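Local coordinates for protein transmembrane oligosaccharyl transferase (Archaeoglobus fulgidus, PDB 3WAJ) that belongs to the STT3 family of membrane proteins, with an N-terminal GT-C-clan transmembrane part, a C-terminal globular part and a zinc ion in the model, at residues Ala750-Tyr755 and Ile761-Ala766; Lys681-Asp686 and Thr742-Tyr747; Ile663-Arg668 and Thr723-Ala728; Val712-Asn715 and Gln719-Gln722; Asn804-Tyr809 and Lys835-Tyr840. All coordinates share one frame; numbering follows the deposited sequence.

All five contacts lie in the C-terminal globular part, away from the zinc site. Interactions 2 and 3 are buried, 1 and 5 partly buried, and 4 lies at the surface. Helix 740-755 serves interactions 1 and 2, whose centres are 9 Å apart and which touch where Tyr751 meets Phe685. Helix 717-732 serves 3 and 4, and its side chains pack on helix 740-755. Interaction 3 is purely apolar. Interaction 2 adds a water bridge to its leucine packing, while 1 and 4 each pair one direct hydrogen bond with aliphatic contacts. Interaction 5, a light Tyr-Tyr and Thr-Ile apolar contact in a separate sheet, is linked to 2 by the Asp686-Arg805 salt bridge.

Interaction 1. Residues Ala750-Tyr755 and Ile761-Ala766; sequences AYTQLY and IPVKIA
Tyr751 reaches across to the 761-766 segment with its ring turned so that the carbonyl oxygen of Ile761 lies at the ring edge, in its plane. The hydroxyl donates to that oxygen, with Tyr751 OH 2.7 Å from Ile761 O. Seen from the acceptor the approach is bent, the C=O...OH angle being 134°, and the hydroxyl sits 17° off the carbonyl plane. With CG anti to the backbone N (chi1 171°), the ring projects from the helix toward this loop, and Val763 CG1 comes to 3.7 Å from Tyr751 CD2, obliquely to the ring. The chain leaves helix 740-755, which has a wider pi-type turn at 751-755, and folds back along its last turns, 761-766 being irregular chain on the way to strand 771-776. Thr752, the next residue, crosses Val763 at about a right angle, with Thr752 CG2 4.1 Å from Val763 CG1. The Thr752 hydroxyl bonds to Tyr749 O within its own helix, and Thr752 OG1 merely packs 4.0 Å from Ile765 CD1. Phe685 meets the Tyr751 ring edge-to-face, and Glu717 OE2 accepts a hydrogen bond from Ile765 N.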
# COMPACT_ATOMS: atom_id res chain seq x y z
N ALA A 750 27.46 7.08 16.62
CA ALA A 750 26.94 6.74 17.95
C ALA A 750 27.47 5.40 18.46
O ALA A 750 27.90 5.29 19.62
CB ALA A 750 25.43 6.71 17.92
N TYR A 751 27.44 4.39 17.60
CA TYR A 751 27.94 3.07 17.99
C TYR A 751 29.40 3.12 18.46
O TYR A 751 29.73 2.62 19.54
CB TYR A 751 27.76 2.05 16.86
CG TYR A 751 28.45 0.73 17.14
CD1 TYR A 751 27.97 -0.16 18.09
CD2 TYR A 751 29.61 0.40 16.46
CE1 TYR A 751 28.62 -1.37 18.34
CE2 TYR A 751 30.26 -0.80 16.70
CZ TYR A 751 29.76 -1.67 17.64
OH TYR A 751 30.44 -2.85 17.85
N THR A 752 30.27 3.73 17.64
CA THR A 752 31.70 3.80 17.96
C THR A 752 31.97 4.56 19.26
O THR A 752 32.97 4.32 19.92
CB THR A 752 32.54 4.45 16.82
OG1 THR A 752 32.21 5.84 16.71
CG2 THR A 752 32.27 3.78 15.50
N GLN A 753 31.10 5.50 19.60
CA GLN A 753 31.30 6.35 20.77
C GLN A 753 30.67 5.81 22.05
O GLN A 753 31.26 5.94 23.11
CB GLN A 753 30.78 7.76 20.48
CG GLN A 753 31.55 8.46 19.36
CD GLN A 753 33.03 8.63 19.70
OE1 GLN A 753 33.39 8.98 20.83
NE2 GLN A 753 33.88 8.36 18.72
N LEU A 754 29.49 5.20 21.93
CA LEU A 754 28.75 4.76 23.12
C LEU A 754 28.86 3.27 23.43
O LEU A 754 28.84 2.88 24.60
CB LEU A 754 27.27 5.14 22.98
CG LEU A 754 26.97 6.56 22.51
CD1 LEU A 754 25.48 6.71 22.24
CD2 LEU A 754 27.45 7.59 23.54
N TYR A 755 28.96 2.43 22.40
CA TYR A 755 28.68 1.01 22.57
C TYR A 755 29.79 0.07 22.11
O TYR A 755 29.91 -1.04 22.62
CB TYR A 755 27.35 0.65 21.86
CG TYR A 755 26.19 1.50 22.32
CD1 TYR A 755 26.01 1.75 23.67
CD2 TYR A 755 25.30 2.07 21.42
CE1 TYR A 755 24.97 2.53 24.12
CE2 TYR A 755 24.25 2.86 21.87
CZ TYR A 755 24.10 3.08 23.23
OH TYR A 755 23.09 3.85 23.73
N ILE A 761 32.75 -5.57 17.25
CA ILE A 761 32.69 -5.44 15.79
C ILE A 761 32.91 -3.98 15.36
O ILE A 761 32.14 -3.10 15.73
CB ILE A 761 31.33 -5.92 15.27
CG1 ILE A 761 31.17 -7.43 15.49
CG2 ILE A 761 31.12 -5.52 13.81
CD1 ILE A 761 32.12 -8.30 14.68
N PRO A 762 33.97 -3.72 14.57
CA PRO A 762 34.20 -2.32 14.17
C PRO A 762 33.37 -1.98 12.96
O PRO A 762 32.99 -2.90 12.23
CB PRO A 762 35.68 -2.28 13.81
CG PRO A 762 35.98 -3.68 13.35
CD PRO A 762 35.10 -4.60 14.18
N VAL A 763 33.12 -0.69 12.73
CA VAL A 763 32.38 -0.23 11.57
C VAL A 763 32.95 1.12 11.10
O VAL A 763 33.24 2.00 11.92
CB VAL A 763 30.87 -0.09 11.88
CG1 VAL A 763 30.64 0.94 12.98
CG2 VAL A 763 30.07 0.27 10.63
N LYS A 764 33.14 1.29 9.80
CA LYS A 764 33.64 2.57 9.32
C LYS A 764 32.52 3.60 9.28
O LYS A 764 31.37 3.28 8.97
CB LYS A 764 34.34 2.44 7.95
CG LYS A 764 35.72 1.85 8.07
CD LYS A 764 36.52 1.94 6.78
CE LYS A 764 35.86 1.18 5.64
NZ LYS A 764 36.82 0.90 4.53
N ILE A 765 32.87 4.84 9.62
CA ILE A 765 31.92 5.94 9.57
C ILE A 765 31.84 6.43 8.12
O ILE A 765 32.69 7.18 7.65
CB ILE A 765 32.29 7.05 10.57
CG1 ILE A 765 32.24 6.46 11.98
CG2 ILE A 765 31.34 8.25 10.44
CD1 ILE A 765 32.53 7.43 13.07
N ALA A 766 30.82 5.95 7.41
CA ALA A 766 30.66 6.15 5.96
C ALA A 766 29.27 5.73 5.52
O ALA A 766 28.67 4.84 6.13
CB ALA A 766 31.71 5.34 5.21

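Interaction 2. Residues Lys681-Asp686 and Thr742-Tyr747; sequences KLHLFD and TQEVLY
Leu684 and Glu744 mark the nearest approach of the two backbones, their CA atoms 7.4 Å apart. This is helix-to-helix packing inside the globular part: helix 678-684, with a wider pi-type turn at 681-684, comes against regular turns of helix 740-755, in which Leu746 N and Tyr747 N bond back to Thr742 O and Gln743 O. In sequence, 55 residues lie between the two segments. The apolar half of the contact is carried by one methyl. Leu684 CD1 lies 3.6 Å from Tyr747 CB and 4.2 Å from Tyr747 CD2, near the ring plane and at its edge, and the two side chains run about perpendicular to each other. The polar half is indirect. Glu744 stretches out through CG and CD (chi1 161°) and carries its carboxylate to the edge of the His683 ring, where Glu744 OE2 stands 3.8 Å from His683 CD2. The ring and carboxylate planes are 68° apart. Both ends of this pair have partners behind them: Ser610 OG bonds to His683 ND1, which helps fix the rotation of the ring, while Glu744 OE1 is hydrogen-bonded to Ser768 OG and forms a salt bridge with Lys748 NZ. Between the two side chains a water, in the imidazole plane, lies 2.9 Å from His683 NE2 and 2.6 Å from Glu744 OE2, to which it probably donates.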
# COMPACT_ATOMS: atom_id res chain seq x y z
N LYS A 681 23.03 -5.59 12.04
CA LYS A 681 24.17 -6.41 11.64
C LYS A 681 24.27 -6.49 10.12
O LYS A 681 25.35 -6.50 9.56
CB LYS A 681 24.05 -7.82 12.23
CG LYS A 681 24.31 -7.90 13.71
CD LYS A 681 24.01 -9.27 14.26
CE LYS A 681 24.36 -9.39 15.75
NZ LYS A 681 24.10 -10.76 16.22
N LEU A 682 23.12 -6.54 9.47
CA LEU A 682 23.05 -6.63 8.02
C LEU A 682 23.32 -5.27 7.37
O LEU A 682 24.26 -5.11 6.59
CB LEU A 682 21.69 -7.19 7.59
CG LEU A 682 21.54 -8.70 7.78
CD1 LEU A 682 20.07 -9.16 7.61
CD2 LEU A 682 22.45 -9.44 6.81
N HIS A 683 22.49 -4.28 7.68
CA HIS A 683 22.60 -3.05 6.94
C HIS A 683 23.68 -2.13 7.48
O HIS A 683 24.36 -1.46 6.70
CB HIS A 683 21.26 -2.31 6.84
CG HIS A 683 21.15 -1.49 5.60
ND1 HIS A 683 20.33 -1.85 4.54
CD2 HIS A 683 21.77 -0.34 5.23
CE1 HIS A 683 20.45 -0.94 3.58
NE2 HIS A 683 21.32 -0.02 3.97
N LEU A 684 23.86 -2.10 8.80
CA LEU A 684 24.81 -1.15 9.38
C LEU A 684 26.22 -1.73 9.39
O LEU A 684 27.16 -1.07 8.97
CB LEU A 684 24.38 -0.70 10.78
CG LEU A 684 25.11 0.54 11.33
CD1 LEU A 684 24.13 1.55 11.87
CD2 LEU A 684 26.14 0.17 12.41
N PHE A 685 26.36 -2.98 9.83
CA PHE A 685 27.68 -3.62 9.86
C PHE A 685 28.00 -4.41 8.58
O PHE A 685 29.03 -5.11 8.53
CB PHE A 685 27.81 -4.53 11.10
CG PHE A 685 27.67 -3.79 12.41
CD1 PHE A 685 28.73 -3.05 12.93
CD2 PHE A 685 26.49 -3.83 13.12
CE1 PHE A 685 28.61 -2.37 14.14
CE2 PHE A 685 26.36 -3.16 14.33
CZ PHE A 685 27.42 -2.43 14.83
N ASP A 686 27.14 -4.32 7.57
CA ASP A 686 27.38 -4.97 6.28
C ASP A 686 27.51 -6.48 6.42
O ASP A 686 28.18 -7.15 5.63
CB ASP A 686 28.60 -4.35 5.57
CG ASP A 686 28.34 -2.91 5.10
OD1 ASP A 686 27.24 -2.66 4.55
OD2 ASP A 686 29.20 -2.02 5.34
N THR A 742 22.61 10.36 6.09
CA THR A 742 23.23 11.02 7.23
C THR A 742 22.83 10.31 8.54
O THR A 742 23.65 10.14 9.46
CB THR A 742 22.87 12.50 7.27
OG1 THR A 742 23.42 13.13 6.11
CG2 THR A 742 23.41 13.16 8.52
N GLN A 743 21.58 9.88 8.62
CA GLN A 743 21.15 9.16 9.82
C GLN A 743 21.98 7.93 10.05
O GLN A 743 22.36 7.63 11.18
CB GLN A 743 19.67 8.79 9.73
CG GLN A 743 18.76 9.98 9.63
CD GLN A 743 17.32 9.57 9.75
OE1 GLN A 743 17.03 8.48 10.21
NE2 GLN A 743 16.41 10.44 9.31
N GLU A 744 22.27 7.20 8.97
CA GLU A 744 23.09 5.99 9.07
C GLU A 744 24.51 6.34 9.54
O GLU A 744 25.09 5.67 10.41
CB GLU A 744 23.12 5.27 7.72
CG GLU A 744 24.27 4.28 7.58
CD GLU A 744 24.28 3.58 6.22
OE1 GLU A 744 25.38 3.42 5.62
OE2 GLU A 744 23.19 3.19 5.74
N VAL A 745 25.08 7.41 8.96
CA VAL A 745 26.39 7.90 9.38
C VAL A 745 26.36 8.20 10.88
O VAL A 745 27.25 7.78 11.61
CB VAL A 745 26.85 9.15 8.58
CG1 VAL A 745 28.05 9.78 9.22
CG2 VAL A 745 27.19 8.76 7.13
N LEU A 746 25.33 8.90 11.33
CA LEU A 746 25.23 9.20 12.75
C LEU A 746 25.03 7.94 13.63
O LEU A 746 25.60 7.84 14.72
CB LEU A 746 24.14 10.25 13.00
CG LEU A 746 24.44 11.62 12.37
CD1 LEU A 746 23.33 12.64 12.66
CD2 LEU A 746 25.79 12.14 12.85
N TYR A 747 24.22 7.00 13.16
CA TYR A 747 24.03 5.73 13.86
C TYR A 747 25.38 5.06 14.09
O TYR A 747 25.65 4.56 15.18
CB TYR A 747 23.19 4.78 13.01
CG TYR A 747 21.71 4.99 13.08
CD1 TYR A 747 21.17 6.15 13.58
CD2 TYR A 747 20.85 3.99 12.65
CE1 TYR A 747 19.79 6.32 13.66
CE2 TYR A 747 19.47 4.15 12.73
CZ TYR A 747 18.95 5.32 13.23
OH TYR A 747 17.58 5.48 13.29
O HOH W 1 22.34 2.58 3.33

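Interaction 3. Residues Ile663-Arg668 and Thr723-Ala728; sequences IIIPLR and TALYEA
An inverse gamma turn centred on Pro666 follows the edge strand 663-664, and Ile665, the residue just before the proline, presses its side chain on Ala728 of helix 717-732. The turn is closed by Leu667 N to Ile665 O at 2.6 Å. Strand 663-664 is an outermost strand of a three-stranded antiparallel sheet, and the segment running on from it packs on helix 717-732. The backbones come close, with Ile665 CA and Ala728 CA 6.1 Å apart, a spacing consistent with the small alanine on the helix side. Ile665 points its CB at the helix, and the methyl of Ala728 faces three of its carbons: Ala728 CB is 3.7 Å from Ile665 CG2 and 4.0 Å from both Ile665 CG1 and Ile665 CD1. The ethyl arm lies beside the backbone N, anti to the carbonyl carbon (chi1 -67°), which directs its end along the helix toward Leu725, three residues before Ala728. There the two side chains meet about perpendicularly, methyl to methyl. Every touching residue is buried and the contacts are all between carbons. Behind Ile665, its backbone is hydrogen-bonded to Phe641 of strand 640-643, whose side chain it also touches. On the helix side, Leu725 packs against Leu746 of helix 740-755. The second methyl pair is Ile665 CD1 to Leu725 CD2, at 4.1 Å.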
# COMPACT_ATOMS: atom_id res chain seq x y z
N ILE A 663 20.93 23.23 21.19
CA ILE A 663 20.44 22.78 19.90
C ILE A 663 20.57 21.25 19.83
O ILE A 663 21.64 20.68 20.02
CB ILE A 663 20.99 23.63 18.68
CG1 ILE A 663 21.60 22.75 17.60
CG2 ILE A 663 21.89 24.77 19.12
CD1 ILE A 663 20.56 22.29 16.63
N ILE A 664 19.43 20.59 19.63
CA ILE A 664 19.33 19.14 19.68
C ILE A 664 19.14 18.57 18.28
O ILE A 664 18.24 19.00 17.55
CB ILE A 664 18.13 18.69 20.55
CG1 ILE A 664 18.24 19.24 21.98
CG2 ILE A 664 17.99 17.17 20.56
CD1 ILE A 664 16.95 19.18 22.78
N ILE A 665 19.97 17.61 17.90
CA ILE A 665 19.77 16.96 16.61
C ILE A 665 18.55 16.04 16.74
O ILE A 665 18.60 15.03 17.45
CB ILE A 665 21.00 16.17 16.14
CG1 ILE A 665 22.14 17.14 15.82
CG2 ILE A 665 20.67 15.31 14.91
CD1 ILE A 665 23.52 16.49 15.81
N PRO A 666 17.45 16.39 16.04
CA PRO A 666 16.16 15.69 16.16
C PRO A 666 16.23 14.35 15.45
O PRO A 666 15.53 14.11 14.46
CB PRO A 666 15.18 16.63 15.45
CG PRO A 666 16.03 17.25 14.36
CD PRO A 666 17.41 17.42 14.97
N LEU A 667 17.12 13.50 15.95
CA LEU A 667 17.25 12.13 15.49
C LEU A 667 17.50 11.31 16.74
O LEU A 667 18.52 11.46 17.40
CB LEU A 667 18.43 11.98 14.52
CG LEU A 667 18.72 10.52 14.13
CD1 LEU A 667 17.58 9.99 13.24
CD2 LEU A 667 20.09 10.35 13.46
N ARG A 668 16.55 10.44 17.07
CA ARG A 668 16.70 9.60 18.25
C ARG A 668 17.76 8.52 17.97
O ARG A 668 17.66 7.78 16.99
CB ARG A 668 15.35 8.96 18.60
CG ARG A 668 15.31 8.33 19.96
CD ARG A 668 14.16 8.85 20.78
NE ARG A 668 14.13 8.20 22.08
CZ ARG A 668 13.24 7.29 22.44
NH1 ARG A 668 12.27 6.94 21.60
NH2 ARG A 668 13.30 6.74 23.65
N THR A 723 30.67 16.47 7.63
CA THR A 723 29.59 16.76 6.69
C THR A 723 28.23 16.38 7.29
O THR A 723 27.28 17.19 7.30
CB THR A 723 29.81 16.01 5.38
OG1 THR A 723 31.02 16.49 4.76
CG2 THR A 723 28.62 16.22 4.44
N ALA A 724 28.13 15.16 7.80
CA ALA A 724 26.90 14.66 8.40
C ALA A 724 26.41 15.54 9.58
O ALA A 724 25.26 15.97 9.60
CB ALA A 724 27.10 13.23 8.83
N LEU A 725 27.27 15.81 10.55
CA LEU A 725 26.89 16.68 11.67
C LEU A 725 26.44 18.06 11.21
O LEU A 725 25.47 18.60 11.72
CB LEU A 725 28.03 16.82 12.66
CG LEU A 725 28.34 15.56 13.46
CD1 LEU A 725 29.54 15.79 14.35
CD2 LEU A 725 27.11 15.18 14.29
N TYR A 726 27.15 18.63 10.25
CA TYR A 726 26.75 19.93 9.72
C TYR A 726 25.34 19.88 9.14
O TYR A 726 24.52 20.75 9.43
CB TYR A 726 27.74 20.40 8.64
CG TYR A 726 27.45 21.78 8.14
CD1 TYR A 726 27.95 22.90 8.79
CD2 TYR A 726 26.66 21.99 7.01
CE1 TYR A 726 27.70 24.18 8.33
CE2 TYR A 726 26.40 23.27 6.55
CZ TYR A 726 26.92 24.36 7.21
OH TYR A 726 26.66 25.63 6.75
N GLU A 727 25.06 18.86 8.32
CA GLU A 727 23.72 18.70 7.76
C GLU A 727 22.69 18.58 8.87
O GLU A 727 21.60 19.17 8.80
CB GLU A 727 23.65 17.44 6.87
CG GLU A 727 22.30 17.26 6.17
CD GLU A 727 22.01 15.80 5.77
OE1 GLU A 727 21.09 15.20 6.38
OE2 GLU A 727 22.69 15.26 4.85
N ALA A 728 23.04 17.84 9.92
CA ALA A 728 22.07 17.55 10.98
C ALA A 728 21.70 18.84 11.72
O ALA A 728 20.52 19.17 11.89
CB ALA A 728 22.62 16.50 11.94

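Interaction 4. Residues Val712-Asn715 and Gln719-Gln722; sequences VNLN and QVLQ
Buried apolar packing round Val720 contrasts with a more solvent-accessible polar side, where Gln719 still makes one well-formed bond to the loop. A single methyl of Val720 is pressed into the curve of the 712-715 segment: Val720 CG2 is 3.8 Å from Leu714 CA, 3.8 Å from Asn713 O and 4.0 Å from Val712 CG1. The two valine side chains cross at about a right angle where these methyls touch. Leu714 starts off pointing away from the helix, yet its CD2 returns to 4.3 Å from Val720 CG2. Val720 is buried, and Trp705 of helix 703-708 packs on both Val720 and Leu714, while Val745 of helix 740-755 meets Val720 as well. The fold element here is the loop leading into helix 717-732, whose first turn packs back on it; Asn716 OD1 accepts a hydrogen bond from Gln719 N. On the outer side, Gln719 is fully extended and runs antiparallel to the Val712 side chain. Its amide oxygen accepts from the loop backbone, Asn713 N to Gln719 OE1 being 2.9 Å with a nearly straight N-H...O angle of 165°. The N-H comes from above the amide plane, 40° out of it. Gln719 NE2 has a weak bond to Gln711 O. The loose edge is Asn713, which is exposed; its OD1 receives a weak bond from Asn715 N, at 3.3 Å.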
# COMPACT_ATOMS: atom_id res chain seq x y z
N VAL A 712 33.27 15.29 -1.21
CA VAL A 712 33.63 14.59 0.01
C VAL A 712 34.23 13.26 -0.38
O VAL A 712 33.70 12.56 -1.24
CB VAL A 712 32.41 14.37 0.93
CG1 VAL A 712 32.71 13.34 2.02
CG2 VAL A 712 31.95 15.71 1.54
N ASN A 713 35.37 12.92 0.21
CA ASN A 713 35.94 11.60 0.02
C ASN A 713 35.27 10.61 0.99
O ASN A 713 35.46 10.68 2.21
CB ASN A 713 37.44 11.62 0.24
CG ASN A 713 38.08 10.27 0.04
OD1 ASN A 713 37.51 9.39 -0.60
ND2 ASN A 713 39.28 10.09 0.58
N LEU A 714 34.49 9.67 0.45
CA LEU A 714 33.71 8.78 1.29
C LEU A 714 34.58 7.81 2.08
O LEU A 714 34.09 7.11 2.97
CB LEU A 714 32.67 8.03 0.45
CG LEU A 714 31.74 8.94 -0.35
CD1 LEU A 714 30.72 8.12 -1.11
CD2 LEU A 714 31.06 9.96 0.56
N ASN A 715 35.88 7.79 1.77
CA ASN A 715 36.83 6.94 2.49
C ASN A 715 37.47 7.66 3.68
O ASN A 715 38.17 7.05 4.49
CB ASN A 715 37.92 6.44 1.55
CG ASN A 715 37.49 5.24 0.78
OD1 ASN A 715 36.85 4.34 1.33
ND2 ASN A 715 37.81 5.21 -0.51
N GLN A 719 35.93 13.70 7.32
CA GLN A 719 35.20 14.55 6.38
C GLN A 719 33.75 14.10 6.27
O GLN A 719 32.84 14.93 6.27
CB GLN A 719 35.89 14.59 5.00
CG GLN A 719 35.56 15.85 4.21
CD GLN A 719 36.00 15.78 2.74
OE1 GLN A 719 36.38 14.72 2.24
NE2 GLN A 719 35.94 16.92 2.05
N VAL A 720 33.53 12.78 6.17
CA VAL A 720 32.18 12.24 6.13
C VAL A 720 31.41 12.70 7.37
O VAL A 720 30.34 13.31 7.26
CB VAL A 720 32.15 10.70 6.02
CG1 VAL A 720 30.77 10.17 6.41
CG2 VAL A 720 32.52 10.24 4.60
N LEU A 721 31.97 12.43 8.54
CA LEU A 721 31.32 12.79 9.80
C LEU A 721 31.05 14.30 9.96
O LEU A 721 29.95 14.71 10.33
CB LEU A 721 32.13 12.28 10.99
CG LEU A 721 31.57 12.68 12.35
CD1 LEU A 721 30.22 12.00 12.59
CD2 LEU A 721 32.56 12.39 13.48
N GLN A 722 32.03 15.14 9.65
CA GLN A 722 31.83 16.58 9.75
C GLN A 722 30.76 17.09 8.80
O GLN A 722 30.04 18.03 9.11
CB GLN A 722 33.14 17.35 9.53
CG GLN A 722 34.25 16.97 10.51
CD GLN A 722 33.75 16.81 11.95
OE1 GLN A 722 32.88 17.56 12.43
NE2 GLN A 722 34.33 15.84 12.65

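Interaction 5. Residues Asn804-Tyr809 and Lys835-Tyr840; sequences NRTFEY and KPITPY
Tyr809 turns its ring away from its own backbone N (chi1 174°), whereas Tyr840 carries CG beside the backbone N and opposite the carbonyl carbon (chi1 -68°); these two settings swing the rings toward each other. The closest pair is Tyr809 CD2 to Tyr840 CE1, an apolar contact at 4.2 Å. Tyr809 meets the edge of the Tyr840 ring near its plane, and the two side chains cross at a slant. The hydroxyls have other partners: Tyr809 OH bonds to Leu690 O and Gln811 OE1, and Tyr840 OH to Tyr826 O. A second, lighter touch brings Thr806 CG2 within 4.3 Å of Ile837 CD1. Between these points Thr838 OG1 donates to Pro839 O at 2.8 Å, a bond inside the loop that interrupts strand 835-844. The backbones stay well apart, Thr806 CA and Ile837 CA being 9.2 Å from each other, and the end-to-end directions of 806-809 and 837-840 differ by 15°. This spacing follows from the four-stranded antiparallel sheet of the long peripheral domain, in which strand 792-800 lies between strands 806-814 and 835-844 and bonds to both, while Phe807 turns to Met695 of strand 693-698.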
# COMPACT_ATOMS: atom_id res chain seq x y z
N ASN A 804 32.49 -0.43 -5.40
CA ASN A 804 33.89 -0.18 -5.05
C ASN A 804 34.00 0.49 -3.69
O ASN A 804 34.71 1.49 -3.52
CB ASN A 804 34.62 0.60 -6.16
CG ASN A 804 34.63 -0.15 -7.50
OD1 ASN A 804 34.68 -1.38 -7.54
ND2 ASN A 804 34.56 0.60 -8.59
N ARG A 805 33.26 -0.06 -2.73
CA ARG A 805 33.34 0.33 -1.32
C ARG A 805 33.86 -0.87 -0.55
O ARG A 805 33.54 -2.01 -0.88
CB ARG A 805 31.95 0.71 -0.81
CG ARG A 805 31.86 0.89 0.70
CD ARG A 805 30.46 1.37 1.11
NE ARG A 805 29.45 0.33 0.95
CZ ARG A 805 29.11 -0.53 1.91
NH1 ARG A 805 29.70 -0.48 3.09
NH2 ARG A 805 28.18 -1.45 1.68
N THR A 806 34.67 -0.61 0.47
CA THR A 806 35.18 -1.69 1.31
C THR A 806 34.68 -1.62 2.75
O THR A 806 34.29 -0.56 3.24
CB THR A 806 36.72 -1.76 1.29
OG1 THR A 806 37.26 -0.55 1.85
CG2 THR A 806 37.22 -1.94 -0.14
N PHE A 807 34.70 -2.77 3.42
CA PHE A 807 34.42 -2.84 4.84
C PHE A 807 35.08 -4.11 5.33
O PHE A 807 35.44 -4.97 4.51
CB PHE A 807 32.90 -2.88 5.14
CG PHE A 807 32.17 -4.05 4.51
CD1 PHE A 807 31.48 -3.88 3.31
CD2 PHE A 807 32.18 -5.31 5.11
CE1 PHE A 807 30.80 -4.96 2.71
CE2 PHE A 807 31.51 -6.39 4.52
CZ PHE A 807 30.81 -6.20 3.31
N GLU A 808 35.26 -4.23 6.64
CA GLU A 808 35.90 -5.42 7.19
C GLU A 808 34.86 -6.42 7.68
O GLU A 808 33.93 -6.06 8.42
CB GLU A 808 36.84 -5.04 8.33
CG GLU A 808 38.11 -4.34 7.88
CD GLU A 808 38.93 -5.19 6.92
OE1 GLU A 808 39.26 -6.35 7.26
OE2 GLU A 808 39.23 -4.69 5.81
N TYR A 809 35.00 -7.67 7.24
CA TYR A 809 34.26 -8.77 7.86
C TYR A 809 35.06 -9.23 9.08
O TYR A 809 36.26 -9.48 8.99
CB TYR A 809 34.08 -9.95 6.89
CG TYR A 809 33.44 -11.16 7.56
CD1 TYR A 809 32.06 -11.29 7.63
CD2 TYR A 809 34.22 -12.17 8.14
CE1 TYR A 809 31.46 -12.38 8.25
CE2 TYR A 809 33.62 -13.27 8.76
CZ TYR A 809 32.24 -13.37 8.81
OH TYR A 809 31.63 -14.44 9.42
N LYS A 835 32.77 -9.25 -3.43
CA LYS A 835 33.74 -10.31 -3.13
C LYS A 835 34.79 -9.94 -2.09
O LYS A 835 35.08 -8.75 -1.87
CB LYS A 835 34.41 -10.89 -4.41
CG LYS A 835 34.84 -9.89 -5.46
CD LYS A 835 34.06 -10.09 -6.78
CE LYS A 835 34.32 -11.46 -7.41
NZ LYS A 835 33.33 -11.81 -8.49
N PRO A 836 35.33 -10.95 -1.40
CA PRO A 836 36.46 -10.64 -0.51
C PRO A 836 37.69 -10.35 -1.36
O PRO A 836 37.87 -10.97 -2.42
CB PRO A 836 36.64 -11.93 0.31
CG PRO A 836 35.93 -13.02 -0.46
CD PRO A 836 34.87 -12.35 -1.29
N ILE A 837 38.52 -9.40 -0.93
CA ILE A 837 39.75 -9.07 -1.66
C ILE A 837 41.02 -9.47 -0.91
O ILE A 837 42.12 -9.25 -1.41
CB ILE A 837 39.84 -7.58 -2.04
CG1 ILE A 837 39.81 -6.68 -0.80
CG2 ILE A 837 38.75 -7.21 -3.04
CD1 ILE A 837 39.90 -5.19 -1.14
N THR A 838 40.86 -10.03 0.28
CA THR A 838 41.96 -10.68 1.00
C THR A 838 41.49 -12.07 1.39
O THR A 838 40.29 -12.32 1.42
CB THR A 838 42.36 -9.92 2.29
OG1 THR A 838 41.39 -10.18 3.32
CG2 THR A 838 42.48 -8.41 2.05
N PRO A 839 42.43 -12.97 1.68
CA PRO A 839 42.03 -14.24 2.31
C PRO A 839 41.60 -13.95 3.74
O PRO A 839 41.81 -12.83 4.22
CB PRO A 839 43.32 -15.05 2.30
CG PRO A 839 44.42 -14.04 2.18
CD PRO A 839 43.86 -12.95 1.33
N TYR A 840 41.02 -14.93 4.42
CA TYR A 840 40.72 -14.75 5.83
C TYR A 840 42.01 -14.77 6.65
O TYR A 840 42.87 -15.63 6.45
CB TYR A 840 39.80 -15.87 6.34
CG TYR A 840 38.38 -15.88 5.79
CD1 TYR A 840 37.40 -15.06 6.32
CD2 TYR A 840 38.02 -16.77 4.78
CE1 TYR A 840 36.11 -15.10 5.84
CE2 TYR A 840 36.73 -16.81 4.29
CZ TYR A 840 35.78 -15.97 4.82
OH TYR A 840 34.50 -16.02 4.34